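Local coordinates for protein scytovirin (Scytonema varium, PDB 2QSK) that binds sugars as an antiviral lectin, blocking HIV-1 fusion and infection of cells, with stronger activity against T-tropic than M-tropic strains, at residues G1-N9 / Q87-A95; N18-A29 / C32-R43. One frame throughout, in Å; residues are numbered along the deposited sequence.

Contact 1: G1-N9 / Q87-A95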
# COMPACT_ATOMS: atom_id res chain seq x y z
N GLY A 1 4.97 -8.58 3.56
CA GLY A 1 4.16 -9.62 2.91
C GLY A 1 4.95 -10.36 1.86
O GLY A 1 6.18 -10.51 1.98
N SER A 2 4.27 -10.83 0.82
CA SER A 2 4.86 -11.76 -0.12
C SER A 2 5.86 -11.14 -1.07
O SER A 2 6.72 -11.85 -1.60
CB SER A 2 3.78 -12.48 -0.91
OG SER A 2 3.00 -11.54 -1.65
N GLY A 3 5.73 -9.84 -1.37
CA GLY A 3 6.52 -9.24 -2.41
C GLY A 3 6.09 -7.80 -2.62
O GLY A 3 5.21 -7.29 -1.91
N PRO A 4 6.72 -7.12 -3.58
CA PRO A 4 6.55 -5.66 -3.71
C PRO A 4 5.15 -5.19 -4.09
O PRO A 4 4.85 -4.01 -3.91
CB PRO A 4 7.56 -5.29 -4.79
CG PRO A 4 7.77 -6.56 -5.57
CD PRO A 4 7.69 -7.66 -4.55
N THR A 5 4.30 -6.07 -4.61
CA THR A 5 2.92 -5.69 -4.93
C THR A 5 1.98 -5.81 -3.74
O THR A 5 0.79 -5.48 -3.88
CB THR A 5 2.32 -6.49 -6.12
OG1 THR A 5 2.04 -7.83 -5.71
CG2 THR A 5 3.23 -6.47 -7.34
N TYR A 6 2.47 -6.28 -2.59
CA TYR A 6 1.68 -6.28 -1.36
C TYR A 6 1.84 -4.91 -0.69
O TYR A 6 2.96 -4.46 -0.46
CB TYR A 6 2.17 -7.37 -0.41
CG TYR A 6 1.35 -7.42 0.86
CD1 TYR A 6 0.02 -7.86 0.83
CD2 TYR A 6 1.88 -7.00 2.08
CE1 TYR A 6 -0.75 -7.88 1.96
CE2 TYR A 6 1.11 -7.06 3.23
CZ TYR A 6 -0.20 -7.48 3.17
OH TYR A 6 -1.00 -7.53 4.29
N CYS A 7 0.71 -4.25 -0.39
CA CYS A 7 0.75 -2.91 0.20
C CYS A 7 0.14 -2.92 1.59
O CYS A 7 -0.99 -3.36 1.78
CB CYS A 7 0.02 -1.89 -0.66
SG CYS A 7 0.87 -1.42 -2.18
N TRP A 8 0.88 -2.40 2.56
CA TRP A 8 0.43 -2.34 3.95
C TRP A 8 1.07 -1.13 4.62
O TRP A 8 2.26 -0.89 4.46
CB TRP A 8 0.82 -3.63 4.68
CG TRP A 8 0.31 -3.68 6.08
CD1 TRP A 8 1.00 -3.31 7.20
CD2 TRP A 8 -0.99 -4.08 6.52
NE1 TRP A 8 0.21 -3.47 8.31
CE2 TRP A 8 -1.01 -3.93 7.92
CE3 TRP A 8 -2.14 -4.54 5.87
CZ2 TRP A 8 -2.14 -4.23 8.69
CZ3 TRP A 8 -3.26 -4.83 6.63
CH2 TRP A 8 -3.25 -4.67 8.03
N ASN A 9 0.26 -0.37 5.35
CA ASN A 9 0.74 0.77 6.11
C ASN A 9 1.14 0.34 7.52
O ASN A 9 0.30 0.12 8.38
CB ASN A 9 -0.35 1.84 6.18
CG ASN A 9 0.12 3.09 6.90
OD1 ASN A 9 1.25 3.18 7.38
ND2 ASN A 9 -0.78 4.08 7.01
N GLN A 87 -10.74 4.10 -10.10
CA GLN A 87 -11.43 3.02 -10.78
C GLN A 87 -10.45 1.95 -11.29
O GLN A 87 -9.28 2.23 -11.60
CB GLN A 87 -12.28 3.54 -11.93
CG GLN A 87 -11.47 4.15 -13.07
CD GLN A 87 -12.31 4.48 -14.27
OE1 GLN A 87 -13.54 4.38 -14.24
NE2 GLN A 87 -11.64 4.86 -15.37
N GLY A 88 -10.98 0.74 -11.40
CA GLY A 88 -10.23 -0.44 -11.83
C GLY A 88 -9.72 -1.23 -10.64
O GLY A 88 -10.10 -0.99 -9.50
N THR A 89 -8.88 -2.22 -10.92
CA THR A 89 -8.27 -3.01 -9.87
C THR A 89 -6.92 -2.42 -9.53
O THR A 89 -6.17 -1.97 -10.40
CB THR A 89 -8.14 -4.49 -10.23
OG1 THR A 89 -7.57 -5.18 -9.09
CG2 THR A 89 -7.25 -4.73 -11.41
N ALA A 90 -6.58 -2.41 -8.24
CA ALA A 90 -5.27 -1.91 -7.82
C ALA A 90 -4.16 -2.88 -8.26
O ALA A 90 -3.02 -2.47 -8.51
CB ALA A 90 -5.22 -1.68 -6.33
N GLY A 91 -4.48 -4.17 -8.31
CA GLY A 91 -3.50 -5.17 -8.74
C GLY A 91 -2.57 -5.64 -7.64
O GLY A 91 -1.56 -6.28 -7.94
N HIS A 92 -2.87 -5.36 -6.37
CA HIS A 92 -2.00 -5.77 -5.27
C HIS A 92 -2.19 -7.23 -4.93
O HIS A 92 -3.25 -7.81 -5.11
CB HIS A 92 -2.28 -4.94 -4.03
CG HIS A 92 -1.99 -3.48 -4.20
ND1 HIS A 92 -0.90 -3.02 -4.90
CD2 HIS A 92 -2.63 -2.39 -3.74
CE1 HIS A 92 -0.89 -1.70 -4.87
NE2 HIS A 92 -1.92 -1.29 -4.17
N ALA A 93 -1.14 -7.84 -4.41
CA ALA A 93 -1.21 -9.17 -3.86
C ALA A 93 -2.11 -9.17 -2.61
O ALA A 93 -2.12 -8.21 -1.84
CB ALA A 93 0.19 -9.64 -3.48
N ALA A 94 -2.83 -10.27 -2.39
CA ALA A 94 -3.71 -10.41 -1.22
C ALA A 94 -2.95 -10.63 0.09
O ALA A 94 -3.47 -10.35 1.18
CB ALA A 94 -4.71 -11.54 -1.43
N ALA A 95 -1.74 -11.14 -0.02
CA ALA A 95 -0.86 -11.38 1.11
C ALA A 95 0.58 -11.23 0.63
O ALA A 95 0.76 -11.23 -0.60
CB ALA A 95 -1.08 -12.77 1.67
OXT ALA A 95 1.50 -11.11 1.46
O HOH W 1 0.17 -8.73 -7.49
O HOH W 2 -1.94 -5.39 -0.67
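Tyr6 lays its ring alongside the last three residues of the chain. Its CB packs on the methyl CB of Ala93 at 4.3 Å, and because CG stands anti to the backbone N (chi1 -178°) the ring runs on past the C-terminal carboxylate. CG is 3.7 Å from Ala95 OXT, which sits over one face near the rim. Further out, at the ring edge, CD1 meets Ala93 O at 3.4 Å, and CE1 rests 3.6 Å from Ala95 CA. The phenol OH at the far end leaves the segment and hydrogen-bonds to Lys24 O. Ser2 holds the terminal carboxylate of Ala95 with two of its atoms. Ser2 N donates to OXT over 2.9 Å along a bent path (134°), while Ser2 OG donates to the other oxygen, Ala95 O, over an unusually short 2.5 Å. Neither segment forms a regular helix or strand across this contact, in keeping with a small, disulfide-rich protein built from two repeated sequences. The pairing is made by loops, and Tyr6 N closes the type I turn Gly3-Tyr6 onto Gly3 O. From within that turn Thr5 O accepts from Ala93 N at 3.1 Å. Two waters fill in: one spans Thr5 OG1 and Gly91 O, the other Cys7 N and Ala93 O. At the end nearer the second repeat, Cys7, disulfide-bonded to Cys55, puts SG over a face of the imidazole of His92, 3.5 Å from the ring centroid and 23° off its normal. Pro52 O at ND1 and Asp75 OD1 at NE2 fix the rotation of that imidazole, and two such acceptors would favour a protonated ring.

Contact 2: N18-A29 / C32-R43. With GOL (glycerol), chain E.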
# COMPACT_ATOMS: atom_id res chain seq x y z
N ASN A 18 5.58 -0.22 12.75
CA ASN A 18 6.55 -1.21 12.29
C ASN A 18 6.62 -2.43 13.19
O ASN A 18 7.52 -3.26 13.00
CB ASN A 18 7.96 -0.60 12.12
CG ASN A 18 7.94 0.72 11.43
OD1 ASN A 18 8.24 1.76 12.03
ND2 ASN A 18 7.54 0.72 10.15
N ARG A 19 5.68 -2.61 14.11
CA ARG A 19 5.65 -3.81 14.94
C ARG A 19 4.77 -4.87 14.29
O ARG A 19 3.82 -4.56 13.58
CB ARG A 19 5.12 -3.50 16.35
CG ARG A 19 5.91 -2.41 17.07
CD ARG A 19 7.40 -2.61 17.05
NE ARG A 19 7.85 -3.84 17.69
CZ ARG A 19 8.25 -3.94 18.95
NH1 ARG A 19 8.12 -2.92 19.79
NH2 ARG A 19 8.73 -5.10 19.40
N CYS A 20 5.06 -6.13 14.58
CA CYS A 20 4.34 -7.21 13.91
C CYS A 20 4.39 -8.50 14.70
O CYS A 20 5.32 -8.74 15.47
CB CYS A 20 4.94 -7.45 12.52
SG CYS A 20 6.72 -7.87 12.58
N SER A 21 3.38 -9.33 14.43
CA SER A 21 3.46 -10.76 14.74
C SER A 21 3.43 -11.65 13.51
O SER A 21 3.71 -12.84 13.63
CB SER A 21 2.39 -11.18 15.73
OG SER A 21 1.10 -10.89 15.23
N ASN A 22 3.08 -11.11 12.33
CA ASN A 22 3.06 -11.92 11.13
C ASN A 22 3.48 -11.09 9.91
O ASN A 22 3.45 -9.85 9.94
CB ASN A 22 1.68 -12.57 10.94
CG ASN A 22 0.58 -11.57 10.81
OD1 ASN A 22 -0.33 -11.49 11.65
ND2 ASN A 22 0.63 -10.79 9.76
N ASN A 23 3.90 -11.79 8.86
CA ASN A 23 4.41 -11.13 7.67
C ASN A 23 3.41 -10.22 6.97
O ASN A 23 3.80 -9.28 6.29
CB ASN A 23 4.92 -12.17 6.67
CG ASN A 23 6.11 -12.97 7.20
OD1 ASN A 23 6.83 -12.54 8.10
ND2 ASN A 23 6.35 -14.14 6.60
N LYS A 24 2.11 -10.49 7.14
CA LYS A 24 1.04 -9.70 6.53
C LYS A 24 0.97 -8.29 7.11
O LYS A 24 0.32 -7.41 6.54
CB LYS A 24 -0.33 -10.38 6.72
CG LYS A 24 -0.94 -10.97 5.46
CD LYS A 24 -2.26 -11.65 5.81
CE LYS A 24 -3.05 -12.05 4.59
NZ LYS A 24 -3.59 -10.87 3.87
N GLN A 25 1.63 -8.04 8.25
CA GLN A 25 1.65 -6.71 8.86
C GLN A 25 2.86 -5.90 8.40
O GLN A 25 3.13 -4.82 8.95
CB GLN A 25 1.64 -6.85 10.38
CG GLN A 25 0.35 -7.45 10.89
CD GLN A 25 0.47 -7.88 12.32
OE1 GLN A 25 1.43 -8.57 12.68
NE2 GLN A 25 -0.45 -7.43 13.16
N CYS A 26 3.58 -6.40 7.39
CA CYS A 26 4.76 -5.71 6.90
C CYS A 26 4.56 -5.39 5.41
O CYS A 26 4.02 -6.18 4.64
CB CYS A 26 6.01 -6.56 7.13
SG CYS A 26 6.28 -6.94 8.89
N ASP A 27 4.98 -4.19 5.03
CA ASP A 27 4.76 -3.70 3.67
C ASP A 27 5.63 -4.44 2.65
O ASP A 27 6.80 -4.75 2.89
CB ASP A 27 5.10 -2.21 3.63
CG ASP A 27 4.64 -1.50 2.36
OD1 ASP A 27 3.69 -1.97 1.69
OD2 ASP A 27 5.23 -0.44 2.06
N GLY A 28 5.06 -4.65 1.46
CA GLY A 28 5.82 -5.19 0.35
C GLY A 28 6.45 -6.52 0.70
O GLY A 28 5.82 -7.41 1.24
N ALA A 29 7.75 -6.62 0.38
CA ALA A 29 8.54 -7.83 0.61
C ALA A 29 9.09 -7.92 2.03
O ALA A 29 9.87 -8.85 2.32
CB ALA A 29 9.70 -7.88 -0.41
N CYS A 32 8.32 -10.36 9.20
CA CYS A 32 8.34 -10.11 10.63
C CYS A 32 9.54 -10.79 11.29
O CYS A 32 9.78 -11.99 11.10
CB CYS A 32 7.03 -10.55 11.27
SG CYS A 32 6.78 -9.91 12.92
N SER A 33 10.30 -10.01 12.05
CA SER A 33 11.50 -10.49 12.73
C SER A 33 11.16 -11.22 14.02
O SER A 33 10.06 -11.11 14.57
CB SER A 33 12.43 -9.33 13.07
OG SER A 33 11.96 -8.63 14.23
N SER A 34 12.15 -11.92 14.55
CA SER A 34 12.00 -12.60 15.82
C SER A 34 11.73 -11.63 16.97
O SER A 34 11.18 -12.04 17.98
CB SER A 34 13.22 -13.47 16.10
OG SER A 34 14.39 -12.69 16.08
N SER A 35 12.10 -10.37 16.83
CA SER A 35 11.82 -9.39 17.88
C SER A 35 10.56 -8.58 17.64
O SER A 35 10.28 -7.62 18.38
CB SER A 35 12.98 -8.48 18.13
OG SER A 35 13.30 -7.86 16.94
N GLY A 36 9.77 -8.99 16.65
CA GLY A 36 8.48 -8.37 16.44
C GLY A 36 8.54 -7.03 15.74
O GLY A 36 7.66 -6.18 15.97
N PHE A 37 9.53 -6.85 14.88
CA PHE A 37 9.63 -5.68 14.01
C PHE A 37 9.63 -6.14 12.56
O PHE A 37 10.24 -7.17 12.21
CB PHE A 37 10.94 -4.93 14.24
CG PHE A 37 10.96 -4.11 15.51
CD1 PHE A 37 10.56 -2.78 15.49
CD2 PHE A 37 11.40 -4.65 16.70
CE1 PHE A 37 10.60 -2.00 16.64
CE2 PHE A 37 11.44 -3.87 17.87
CZ PHE A 37 11.04 -2.55 17.82
N CYS A 38 9.03 -5.35 11.69
CA CYS A 38 9.17 -5.62 10.27
C CYS A 38 10.61 -5.37 9.82
O CYS A 38 11.29 -4.47 10.32
CB CYS A 38 8.23 -4.75 9.47
SG CYS A 38 6.49 -5.10 9.73
N GLN A 39 11.07 -6.18 8.87
CA GLN A 39 12.46 -6.07 8.42
C GLN A 39 12.52 -6.36 6.91
O GLN A 39 11.69 -7.07 6.34
CB GLN A 39 13.42 -6.96 9.19
CG GLN A 39 13.23 -8.46 8.97
CD GLN A 39 14.11 -9.35 9.86
OE1 GLN A 39 13.71 -10.44 10.24
NE2 GLN A 39 15.30 -8.88 10.18
N GLY A 40 13.55 -5.80 6.30
CA GLY A 40 13.79 -5.93 4.86
C GLY A 40 13.42 -4.68 4.12
O GLY A 40 13.16 -3.62 4.69
N THR A 41 13.39 -4.80 2.79
CA THR A 41 13.06 -3.71 1.89
C THR A 41 11.69 -3.99 1.27
O THR A 41 11.46 -5.05 0.71
CB THR A 41 14.13 -3.55 0.79
OG1 THR A 41 15.37 -3.23 1.42
CG2 THR A 41 13.74 -2.45 -0.20
N SER A 42 10.78 -3.04 1.37
CA SER A 42 9.43 -3.28 0.85
C SER A 42 9.45 -3.48 -0.67
O SER A 42 8.82 -4.42 -1.18
CB SER A 42 8.51 -2.12 1.20
OG SER A 42 9.02 -0.90 0.74
N ARG A 43 10.14 -2.59 -1.37
CA ARG A 43 10.16 -2.58 -2.84
C ARG A 43 11.21 -1.56 -3.26
O ARG A 43 11.56 -0.68 -2.48
CB ARG A 43 8.79 -2.19 -3.44
CG ARG A 43 8.32 -0.82 -3.00
CD ARG A 43 6.88 -0.54 -3.44
NE ARG A 43 5.93 -1.45 -2.83
CZ ARG A 43 5.48 -1.36 -1.58
NH1 ARG A 43 5.86 -0.35 -0.79
NH2 ARG A 43 4.68 -2.30 -1.09
C1 GOL E . 8.00 0.16 4.36
O1 GOL E . 7.70 0.36 2.97
C2 GOL E . 7.85 1.46 5.16
O2 GOL E . 6.59 2.04 4.90
C3 GOL E . 8.00 1.16 6.65
O3 GOL E . 7.70 2.29 7.46
O HOH W 3 10.46 -2.27 11.74
O HOH W 4 12.39 -8.92 3.49
O HOH W 5 12.93 -7.75 2.01
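Arg19 lies flat across Phe37, its CZ 3.6 Å from the ring centroid and the guanidinium and ring planes only 3° apart, a stacked cation-pi pair. Bends at chi2 and chi3 fold the arginine back over the aromatic face, so that CD also makes a CH-pi contact there. Backbone oxygens lock the stack in place: NE donates almost straight to Gly36 O at 2.9 Å, and NH2 reaches Ser35 O at 3.1 Å, in the plane of that carbonyl. Gly36 O carries a second bond, from Cys20 N at 2.9 Å, arriving from the opposite face of the carbonyl plane. Together with Cys38 N to Asn18 O, this forms the isolated bridge between Arg19 and Phe37, next to the type I turn Ser33-Gly36. Behind it lie two disulfides, Cys20 SG to Cys32 SG at 2.1 Å and Cys26 SG to Cys38 SG at 2.0 Å. Such cysteine-dense packing with short strands recalls hevein-like chitin-binding domains. Asn23 OD1, at the start of the 3-10 turn 23-25, accepts from Cys32 N. At the far end, Arg43 grips Asp27 end-on, NH1 to OD2 at 2.9 Å and NH2 to OD1 at 3.0 Å. The carboxylate and guanidinium planes are turned 51° apart, so both oxygens are met from above the carboxylate. Glycerol O1, probably from the crystallisation liquor, is held between Asp27 OD2 and Ser42 OG, and Asn18 ND2 binds its O3 as well as Glu10. Asp27 OD1 takes a further bond from Trp8 N and Arg43 NH1 a second salt bridge from Asp46. With several donors converging on it, the Asp27 carboxylate is probably kept ionised, while the covalent links hold the two segments together independently of these polar bonds.

From the N terminus the chain enters contact 1 at once, but residues 1-9 meet their partner only when the last residues return, so contact 1 closes a loop spanning nearly the whole protein. Contact 2 is nested inside it: 18-29 turns back through residues 30-31 into 32-43, closing a short, doubly cross-linked loop within the first repeat. The centres lie 15 Å apart, yet the contacts touch. Lys24 NZ reaches Ala94 O, Arg43 NE bonds to Pro4 O, and Gly1 makes backbone hydrogen bonds with Asn23, Cys26 and Gly28. Both chain ends are thereby fastened to the first repeat, while 87-95 extends from strand 86-87 of the second.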